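Local coordinates for protein ERPC (Borrelia burgdorferi, PDB 4BXM) that is an outer surface lipoprotein of the Lyme disease spirochaete, a complement regulator-acquiring protein that binds factor H and is thought to aid escape from complement, at residues 77-80 against 81-85. Numbering follows the deposited sequence.
Sequences SEVN and NFIKA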
ATOM      1  N   SER A  77     -12.999  -5.410 -11.039  1.00 24.62           N
ATOM      2  CA  SER A  77     -13.472  -6.657 -10.475  1.00 23.92           C
ATOM      3  C   SER A  77     -12.794  -7.033  -9.132  1.00 23.16           C
ATOM      4  O   SER A  77     -13.296  -7.907  -8.385  1.00 22.67           O
ATOM      5  CB  SER A  77     -13.233  -7.821 -11.489  1.00 26.27           C
ATOM      6  OG  SER A  77     -11.830  -7.947 -11.705  1.00 30.52           O
ATOM      7  N   GLU A  78     -11.631  -6.468  -8.820  1.00 21.98           N
ATOM      8  CA  GLU A  78     -11.050  -6.740  -7.493  1.00 21.12           C
ATOM      9  C   GLU A  78     -11.390  -5.667  -6.428  1.00 20.30           C
ATOM     10  O   GLU A  78     -10.947  -5.726  -5.266  1.00 21.27           O
ATOM     11  CB  GLU A  78      -9.568  -6.846  -7.657  1.00 22.75           C
ATOM     12  CG  GLU A  78      -9.086  -8.097  -8.384  1.00 23.72           C
ATOM     13  CD  GLU A  78      -9.350  -9.341  -7.594  1.00 23.85           C
ATOM     14  OE1 GLU A  78      -9.118  -9.325  -6.391  1.00 21.69           O
ATOM     15  OE2 GLU A  78      -9.771 -10.323  -8.230  1.00 26.51           O
ATOM     16  N   VAL A  79     -12.135  -4.656  -6.827  1.00 21.33           N
ATOM     17  CA  VAL A  79     -12.492  -3.571  -5.924  1.00 21.82           C
ATOM     18  C   VAL A  79     -13.200  -4.003  -4.642  1.00 23.89           C
ATOM     19  O   VAL A  79     -12.801  -3.560  -3.529  1.00 28.56           O
ATOM     20  CB  VAL A  79     -13.333  -2.470  -6.630  1.00 22.00           C
ATOM     21  CG1 VAL A  79     -13.917  -1.487  -5.596  1.00 22.74           C
ATOM     22  CG2 VAL A  79     -12.448  -1.692  -7.528  1.00 21.76           C
ATOM     23  N   ASN A  80     -14.198  -4.875  -4.740  1.00 23.57           N
ATOM     24  CA  ASN A  80     -14.856  -5.392  -3.527  1.00 25.21           C
ATOM     25  C   ASN A  80     -13.939  -6.236  -2.600  1.00 26.06           C
ATOM     26  O   ASN A  80     -13.935  -6.047  -1.405  1.00 23.04           O
ATOM     27  CB  ASN A  80     -16.127  -6.166  -3.900  1.00 26.80           C
ATOM     28  CG  ASN A  80     -17.246  -5.248  -4.395  1.00 33.84           C
ATOM     29  OD1 ASN A  80     -17.269  -4.040  -4.144  1.00 35.66           O
ATOM     30  ND2 ASN A  80     -18.181  -5.822  -5.132  1.00 38.64           N
ATOM     31  N   ASN A  81     -13.033  -7.037  -3.178  1.00 23.82           N
ATOM     32  CA  ASN A  81     -12.032  -7.720  -2.395  1.00 23.56           C
ATOM     33  C   ASN A  81     -11.118  -6.677  -1.728  1.00 21.62           C
ATOM     34  O   ASN A  81     -10.707  -6.815  -0.576  1.00 24.78           O
ATOM     35  CB  ASN A  81     -11.135  -8.649  -3.301  1.00 25.74           C
ATOM     36  CG  ASN A  81     -11.890  -9.811  -3.937  1.00 27.66           C
ATOM     37  OD1 ASN A  81     -11.449 -10.401  -4.932  1.00 33.08           O
ATOM     38  ND2 ASN A  81     -13.022 -10.153  -3.375  1.00 26.32           N
ATOM     39  N   PHE A  82     -10.706  -5.670  -2.456  1.00 20.88           N
ATOM     40  CA  PHE A  82      -9.793  -4.710  -1.843  1.00 19.20           C
ATOM     41  C   PHE A  82     -10.448  -3.997  -0.634  1.00 18.59           C
ATOM     42  O   PHE A  82      -9.869  -3.844   0.398  1.00 20.68           O
ATOM     43  CB  PHE A  82      -9.378  -3.697  -2.890  1.00 19.14           C
ATOM     44  CG  PHE A  82      -8.559  -2.542  -2.357  1.00 18.97           C
ATOM     45  CD1 PHE A  82      -7.192  -2.670  -2.199  1.00 20.48           C
ATOM     46  CD2 PHE A  82      -9.163  -1.357  -2.026  1.00 21.20           C
ATOM     47  CE1 PHE A  82      -6.455  -1.634  -1.705  1.00 22.50           C
ATOM     48  CE2 PHE A  82      -8.440  -0.280  -1.559  1.00 23.90           C
ATOM     49  CZ  PHE A  82      -7.083  -0.392  -1.432  1.00 23.74           C
ATOM     50  N   ILE A  83     -11.683  -3.597  -0.769  1.00 23.23           N
ATOM     51  CA  ILE A  83     -12.411  -2.902   0.333  1.00 26.84           C
ATOM     52  C   ILE A  83     -12.502  -3.820   1.534  1.00 24.16           C
ATOM     53  O   ILE A  83     -12.136  -3.416   2.584  1.00 22.64           O
ATOM     54  CB  ILE A  83     -13.836  -2.480  -0.047  1.00 25.91           C
ATOM     55  CG1 ILE A  83     -13.849  -1.493  -1.227  1.00 31.13           C
ATOM     56  CG2 ILE A  83     -14.618  -1.942   1.186  1.00 26.89           C
ATOM     57  CD1 ILE A  83     -12.939  -0.347  -1.063  1.00 32.93           C
ATOM     58  N   LYS A  84     -12.987  -5.050   1.322  1.00 25.55           N
ATOM     59  CA  LYS A  84     -13.120  -5.987   2.401  1.00 27.74           C
ATOM     60  C   LYS A  84     -11.740  -6.227   3.042  1.00 28.02           C
ATOM     61  O   LYS A  84     -11.572  -6.111   4.292  1.00 25.05           O
ATOM     62  CB  LYS A  84     -13.761  -7.291   1.929  1.00 31.26           C
ATOM     63  CG  LYS A  84     -13.615  -8.398   2.946  1.00 38.92           C
ATOM     64  CD  LYS A  84     -14.228  -9.702   2.461  1.00 45.11           C
ATOM     65  CE  LYS A  84     -14.194 -10.770   3.577  1.00 49.68           C
ATOM     66  NZ  LYS A  84     -12.807 -10.904   4.191  1.00 50.72           N
ATOM     67  N   ALA A  85     -10.728  -6.510   2.197  1.00 25.95           N
ATOM     68  CA  ALA A  85      -9.382  -6.814   2.707  1.00 22.61           C
ATOM     69  C   ALA A  85      -8.821  -5.703   3.533  1.00 23.07           C
ATOM     70  O   ALA A  85      -8.067  -5.940   4.533  1.00 26.07           O
ATOM     71  CB  ALA A  85      -8.417  -7.018   1.564  1.00 22.73           C
TER
HETATM   72  O   HOH W   1     -13.949  -7.869  -5.823  1.00 29.06           O
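The first turns of helix 79-88 are wound here, with a water bridging the opening turn. F82 N bonds to E78 O at 2.8 Å, arriving nearly in line with the carbonyl, and I83 N follows to V79 O at 3.0 Å. The third i to i+4 bond, K84 N to N80 O, is the straightest at the hydrogen (174°), although its donor is tilted from the carbonyl plane. One residue earlier the ladder is replaced by solvent: a water donates to S77 O at 2.6 Å and accepts from N81 N at 2.9 Å, so it stands in for the direct bond between S77 O and N81 N.

On one flank the E78 carboxylate and the N81 amide lie side by side. The E78 chain bends at chi2 (-67°), which brings its carboxylate back beside the amide, the two planes turned 57° apart; its OE1 takes a hydrogen bond from K93 N. Along another flank I83 CG1, set beside its own backbone N, comes within 3.3 Å of V79 O. Separately, I83 CG1 makes a loose apolar touch on V79 CG1 at 4.4 Å, one turn back.

On the buried side, V79 and F82 rest on strand 67-74, touching L74, and F82 also reaches F72. F92 of strand 90-93 meets the F82 ring edge-to-face and touches E78, N81 and A85, so the helix packs against both strands that flank it in sequence.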